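Local coordinates for YcgJ protein (Bacillus subtilis, PDB 1XXL), which probably transfers a methyl group from S-adenosyl-L-methionine to an acceptor that is not established, at residues R119-D124 with A229-G234; D134-H139 with T199-A204. All coordinates share one frame; numbering follows the deposited sequence.

Contact 1: residues R119-D124 with A229-G234; sequences RFLLVD and AILIQG
Strands 118-125 and 222-236 form an antiparallel pair of the Rossmann-like sheet of class I methyltransferases: the last strand is inserted between 118-125 and 166-179 and runs against both. Phe120 and Gly234 are a hydrogen-bonded pair: Phe120 N gives to Gly234 O at 2.8 Å, and Gly234 N returns a bond to Phe120 O. Leu122 and Ile232 repeat this pair of hydrogen bonds, with Ile232 N 2.8 Å from Leu122 O. The pairing slackens at Asp124. There Ile230 N still reaches Asp124 O at 3.1 Å, but the return bond from Asp124 N to Ile230 O is weak.

Leu121, Val123, Leu231 and Gln233 share one face. Val123 CG2 meets Leu231 CD1 at 3.7 Å, and the two side chains cross at a slant. Leu121 and Gln233 run side by side, with CD2 of the leucine 3.6 Å from OE1 of the amide. Gln233 has CG anti to the backbone N (chi1 -176°) and stays extended, which carries its amide to the Arg119 guanidinium. Arg119 NH1 gives a nearly straight bond to Gln233 OE1 at 2.8 Å. The oxygen lies in the guanidinium plane, but NH1 stands above the amide plane, and the two planes are 43° apart. A water accepts from both Arg119 NH1 and Gln233 NE2, so it joins the two side chains a second time.

On the other face Leu122 CD2 lies 4.0 Å from Ile232 CD1. Asp124 also points to this face, and its OD2 is hydrogen-bonded to His98 ND1. Trp157 of helix 154-163 touches Leu122 and Ile232 here, while Thr16 of helix 7-17 touches Leu121, Leu231 and Gln233 on the first face. Strand 88-94 pairs in parallel with 118-125, and strand 166-179 pairs antiparallel with 222-236 on its other side.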
loop_
_atom_site.group_PDB
_atom_site.type_symbol
_atom_site.label_atom_id
_atom_site.label_comp_id
_atom_site.label_asym_id
_atom_site.label_seq_id
_atom_site.Cartn_x
_atom_site.Cartn_y
_atom_site.Cartn_z
ATOM N N ARG A 119 1.589 -6.979 15.092
ATOM C CA ARG A 119 2.352 -6.452 13.944
ATOM C C ARG A 119 1.493 -5.783 12.875
ATOM O O ARG A 119 0.557 -6.386 12.364
ATOM C CB ARG A 119 3.071 -7.582 13.214
ATOM C CG ARG A 119 4.303 -8.095 13.854
ATOM C CD ARG A 119 4.784 -9.402 13.142
ATOM N NE ARG A 119 5.464 -10.245 14.118
ATOM C CZ ARG A 119 6.747 -10.137 14.442
ATOM N NH1 ARG A 119 7.526 -9.266 13.833
ATOM N NH2 ARG A 119 7.262 -10.944 15.375
ATOM N N PHE A 120 1.850 -4.559 12.523
ATOM C CA PHE A 120 1.300 -3.851 11.366
ATOM C C PHE A 120 2.347 -3.889 10.263
ATOM O O PHE A 120 3.483 -3.415 10.447
ATOM C CB PHE A 120 0.982 -2.390 11.734
ATOM C CG PHE A 120 0.461 -1.547 10.592
ATOM C CD1 PHE A 120 -0.404 -2.075 9.634
ATOM C CD2 PHE A 120 0.800 -0.201 10.514
ATOM C CE1 PHE A 120 -0.886 -1.280 8.594
ATOM C CE2 PHE A 120 0.315 0.593 9.499
ATOM C CZ PHE A 120 -0.532 0.059 8.535
ATOM N N LEU A 121 1.973 -4.475 9.134
ATOM C CA LEU A 121 2.863 -4.639 8.004
ATOM C C LEU A 121 2.362 -3.762 6.876
ATOM O O LEU A 121 1.307 -4.020 6.282
ATOM C CB LEU A 121 2.930 -6.109 7.584
ATOM C CG LEU A 121 3.440 -7.029 8.691
ATOM C CD1 LEU A 121 3.236 -8.453 8.316
ATOM C CD2 LEU A 121 4.897 -6.800 8.995
ATOM N N LEU A 122 3.131 -2.715 6.592
ATOM C CA LEU A 122 2.727 -1.688 5.669
ATOM C C LEU A 122 3.679 -1.661 4.494
ATOM O O LEU A 122 4.872 -1.426 4.679
ATOM C CB LEU A 122 2.736 -0.352 6.418
ATOM C CG LEU A 122 2.585 0.923 5.626
ATOM C CD1 LEU A 122 1.196 0.999 5.039
ATOM C CD2 LEU A 122 2.880 2.134 6.520
ATOM N N VAL A 123 3.150 -1.931 3.296
ATOM C CA VAL A 123 3.884 -1.755 2.065
ATOM C C VAL A 123 3.243 -0.640 1.272
ATOM O O VAL A 123 2.033 -0.643 1.040
ATOM C CB VAL A 123 3.937 -3.076 1.186
ATOM C CG1 VAL A 123 4.463 -2.800 -0.228
ATOM C CG2 VAL A 123 4.787 -4.069 1.865
ATOM N N ASP A 124 4.057 0.324 0.870
ATOM C CA ASP A 124 3.605 1.311 -0.069
ATOM C C ASP A 124 4.797 1.946 -0.748
ATOM O O ASP A 124 5.933 1.754 -0.352
ATOM C CB ASP A 124 2.705 2.370 0.626
ATOM C CG ASP A 124 1.615 2.928 -0.305
ATOM O OD1 ASP A 124 0.739 3.654 0.214
ATOM O OD2 ASP A 124 1.641 2.662 -1.544
ATOM N N ALA A 229 9.745 2.153 -2.859
ATOM C CA ALA A 229 8.867 1.235 -2.132
ATOM C C ALA A 229 9.523 0.818 -0.860
ATOM O O ALA A 229 10.752 0.830 -0.752
ATOM C CB ALA A 229 8.565 0.036 -2.978
ATOM N N ILE A 230 8.695 0.457 0.116
ATOM C CA ILE A 230 9.183 0.025 1.410
ATOM C C ILE A 230 8.224 -0.975 2.066
ATOM O O ILE A 230 7.029 -0.964 1.801
ATOM C CB ILE A 230 9.407 1.280 2.310
ATOM C CG1 ILE A 230 10.263 0.935 3.525
ATOM C CG2 ILE A 230 8.060 1.920 2.648
ATOM C CD1 ILE A 230 10.694 2.169 4.382
ATOM N N LEU A 231 8.764 -1.842 2.918
ATOM C CA LEU A 231 7.973 -2.525 3.931
ATOM C C LEU A 231 8.371 -1.953 5.261
ATOM O O LEU A 231 9.555 -2.016 5.658
ATOM C CB LEU A 231 8.187 -4.036 3.950
ATOM C CG LEU A 231 7.593 -4.762 5.185
ATOM C CD1 LEU A 231 6.097 -4.597 5.271
ATOM C CD2 LEU A 231 7.934 -6.270 5.160
ATOM N N ILE A 232 7.379 -1.393 5.941
ATOM C CA ILE A 232 7.524 -0.893 7.288
ATOM C C ILE A 232 6.790 -1.869 8.199
ATOM O O ILE A 232 5.668 -2.300 7.890
ATOM C CB ILE A 232 6.877 0.511 7.424
ATOM C CG1 ILE A 232 7.661 1.556 6.636
ATOM C CG2 ILE A 232 6.765 0.948 8.883
ATOM C CD1 ILE A 232 6.808 2.727 6.224
ATOM N N GLN A 233 7.415 -2.203 9.321
ATOM C CA GLN A 233 6.757 -2.921 10.394
ATOM C C GLN A 233 6.505 -1.998 11.581
ATOM O O GLN A 233 7.434 -1.339 12.085
ATOM C CB GLN A 233 7.566 -4.127 10.837
ATOM C CG GLN A 233 6.862 -4.973 11.904
ATOM C CD GLN A 233 7.508 -6.334 12.117
ATOM O OE1 GLN A 233 6.879 -7.367 11.912
ATOM N NE2 GLN A 233 8.740 -6.338 12.536
ATOM N N GLY A 234 5.242 -1.938 11.995
ATOM C CA GLY A 234 4.840 -1.350 13.283
ATOM C C GLY A 234 4.545 -2.417 14.328
ATOM O O GLY A 234 3.915 -3.443 14.037
HETATM O O HOH W 1 10.638 -8.731 13.134
#

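Contact 2: residues D134-H139 with T199-A204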
loop_
_atom_site.group_PDB
_atom_site.type_symbol
_atom_site.label_atom_id
_atom_site.label_comp_id
_atom_site.label_asym_id
_atom_site.label_seq_id
_atom_site.Cartn_x
_atom_site.Cartn_y
_atom_site.Cartn_z
ATOM N N ASP A 134 8.949 14.885 -3.408
ATOM C CA ASP A 134 7.657 14.508 -2.811
ATOM C C ASP A 134 6.493 14.927 -3.740
ATOM O O ASP A 134 5.657 14.126 -4.176
ATOM C CB ASP A 134 7.562 15.202 -1.460
ATOM C CG ASP A 134 6.272 14.950 -0.742
ATOM O OD1 ASP A 134 6.342 14.869 0.512
ATOM O OD2 ASP A 134 5.211 14.828 -1.391
ATOM N N GLU A 135 6.482 16.204 -4.053
ATOM C CA GLU A 135 5.502 16.795 -4.952
ATOM C C GLU A 135 5.536 16.183 -6.387
ATOM O O GLU A 135 4.497 15.913 -6.986
ATOM C CB GLU A 135 5.831 18.275 -4.932
ATOM C CG GLU A 135 5.058 19.229 -5.715
ATOM C CD GLU A 135 5.544 20.662 -5.383
ATOM O OE1 GLU A 135 5.449 21.546 -6.272
ATOM O OE2 GLU A 135 6.053 20.883 -4.233
ATOM N N PHE A 136 6.727 15.923 -6.911
ATOM C CA PHE A 136 6.872 15.387 -8.271
ATOM C C PHE A 136 6.179 14.035 -8.406
ATOM O O PHE A 136 5.384 13.806 -9.321
ATOM C CB PHE A 136 8.351 15.243 -8.631
ATOM C CG PHE A 136 8.577 14.661 -9.984
ATOM C CD1 PHE A 136 8.719 13.284 -10.156
ATOM C CD2 PHE A 136 8.641 15.482 -11.099
ATOM C CE1 PHE A 136 8.914 12.755 -11.419
ATOM C CE2 PHE A 136 8.844 14.951 -12.346
ATOM C CZ PHE A 136 8.973 13.594 -12.505
ATOM N N VAL A 137 6.482 13.150 -7.466
ATOM C CA VAL A 137 5.955 11.809 -7.505
ATOM C C VAL A 137 4.476 11.758 -7.148
ATOM O O VAL A 137 3.744 10.972 -7.734
ATOM C CB VAL A 137 6.802 10.814 -6.672
ATOM C CG1 VAL A 137 6.683 11.050 -5.159
ATOM C CG2 VAL A 137 6.431 9.364 -7.056
ATOM N N ASN A 138 4.030 12.597 -6.213
ATOM C CA ASN A 138 2.601 12.650 -5.903
ATOM C C ASN A 138 1.758 13.160 -7.067
ATOM O O ASN A 138 0.663 12.613 -7.348
ATOM C CB ASN A 138 2.324 13.465 -4.636
ATOM C CG ASN A 138 2.386 12.610 -3.387
ATOM O OD1 ASN A 138 1.484 11.821 -3.149
ATOM N ND2 ASN A 138 3.458 12.743 -2.605
ATOM N N HIS A 139 2.262 14.191 -7.734
ATOM C CA HIS A 139 1.630 14.716 -8.939
ATOM C C HIS A 139 1.611 13.634 -10.041
ATOM O O HIS A 139 0.578 13.429 -10.683
ATOM C CB HIS A 139 2.350 15.991 -9.430
ATOM C CG HIS A 139 1.640 16.694 -10.545
ATOM N ND1 HIS A 139 0.362 17.197 -10.415
ATOM C CD2 HIS A 139 2.020 16.967 -11.817
ATOM C CE1 HIS A 139 -0.014 17.753 -11.557
ATOM N NE2 HIS A 139 0.970 17.613 -12.429
ATOM N N THR A 199 4.717 15.329 -20.372
ATOM C CA THR A 199 5.346 16.636 -20.082
ATOM C C THR A 199 6.026 16.649 -18.698
ATOM O O THR A 199 7.135 17.143 -18.553
ATOM C CB THR A 199 4.305 17.793 -20.144
ATOM O OG1 THR A 199 3.742 17.857 -21.451
ATOM C CG2 THR A 199 4.921 19.140 -19.831
ATOM N N HIS A 200 5.341 16.106 -17.697
ATOM C CA HIS A 200 5.857 16.030 -16.324
ATOM C C HIS A 200 7.177 15.268 -16.273
ATOM O O HIS A 200 8.145 15.727 -15.677
ATOM C CB HIS A 200 4.804 15.343 -15.441
ATOM C CG HIS A 200 5.073 15.423 -13.976
ATOM N ND1 HIS A 200 5.241 16.619 -13.308
ATOM C CD2 HIS A 200 5.169 14.448 -13.039
ATOM C CE1 HIS A 200 5.442 16.375 -12.025
ATOM N NE2 HIS A 200 5.398 15.064 -11.832
ATOM N N LEU A 201 7.207 14.105 -16.921
ATOM C CA LEU A 201 8.415 13.259 -16.975
ATOM C C LEU A 201 9.534 13.896 -17.793
ATOM O O LEU A 201 10.692 13.845 -17.408
ATOM C CB LEU A 201 8.069 11.857 -17.525
ATOM C CG LEU A 201 7.210 10.961 -16.606
ATOM C CD1 LEU A 201 6.617 9.725 -17.334
ATOM C CD2 LEU A 201 7.988 10.521 -15.374
ATOM N N ASN A 202 9.181 14.500 -18.925
ATOM C CA ASN A 202 10.163 15.139 -19.799
ATOM C C ASN A 202 10.775 16.393 -19.223
ATOM O O ASN A 202 11.894 16.734 -19.571
ATOM C CB ASN A 202 9.529 15.475 -21.162
ATOM C CG ASN A 202 9.608 14.316 -22.115
ATOM O OD1 ASN A 202 8.689 13.498 -22.199
ATOM N ND2 ASN A 202 10.738 14.203 -22.803
ATOM N N HIS A 203 10.039 17.092 -18.359
ATOM C CA HIS A 203 10.544 18.304 -17.724
ATOM C C HIS A 203 11.065 18.078 -16.296
ATOM O O HIS A 203 11.344 19.027 -15.579
ATOM C CB HIS A 203 9.439 19.369 -17.738
ATOM C CG HIS A 203 9.117 19.871 -19.108
ATOM N ND1 HIS A 203 8.615 19.059 -20.102
ATOM C CD2 HIS A 203 9.232 21.104 -19.654
ATOM C CE1 HIS A 203 8.445 19.768 -21.206
ATOM N NE2 HIS A 203 8.808 21.012 -20.958
ATOM N N ALA A 204 11.210 16.825 -15.885
ATOM C CA ALA A 204 11.804 16.496 -14.579
ATOM C C ALA A 204 13.199 17.136 -14.347
ATOM O O ALA A 204 14.039 17.139 -15.237
ATOM C CB ALA A 204 11.890 14.957 -14.429
#
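The His200 imidazole is held between two rings, with Phe136 over one face, the edge of His139 over the opposite face, and Phe136 O at its NE2 edge, in the ring plane. These three residues form an aromatic cluster between helix 131-144 and the C-terminal end of helix 191-202. Phe136 and His200 make an offset stack, with centroids 4.1 Å apart and planes at 18°. His200 NE2 sits over the Phe136 ring toward its rim. His139 makes the T-shaped partner: His139 CD2 points at the His200 face, 3.5 Å from His200 CE1, with the planes at 74°. CG of His200 is anti to the backbone N (chi1 -169°), and the ring reaches across to the other helix.

His200 NE2 gives a nearly straight hydrogen bond to Phe136 O at 2.8 Å, so one residue offers both a ring and an acceptor. Bond and stack together should fix the imidazole rotation. A leucine in place of His200 would probably leave Phe136 O without this donor and His139 without a flat face to meet. Leu140 of helix 131-144 also touches His200. Ala204, just past the end of helix 191-202, adds an apolar contact, its CB 3.7 Å from Phe136 CE2.

Contact 1 lies in the core, its centre about 8 Å from the chain centre; the centre of contact 2 is about 20 Å from it, and this contact mixes buried Phe136 with exposed His139. Their centres are about 25 Å apart and they do not touch. Contact 1 joins two sheet strands, mainly through backbone bonds and aliphatic side chains. Contact 2 joins two helices through ring stacking and one bond from a side chain to the backbone. The chain leads from strand 118-125 into helix 131-144, and both helices of contact 2 precede strand 222-236. Val123 of contact 1 is near Arg94, which binds S-adenosyl-L-methionine, whereas contact 2 is packing away from the annotated sites.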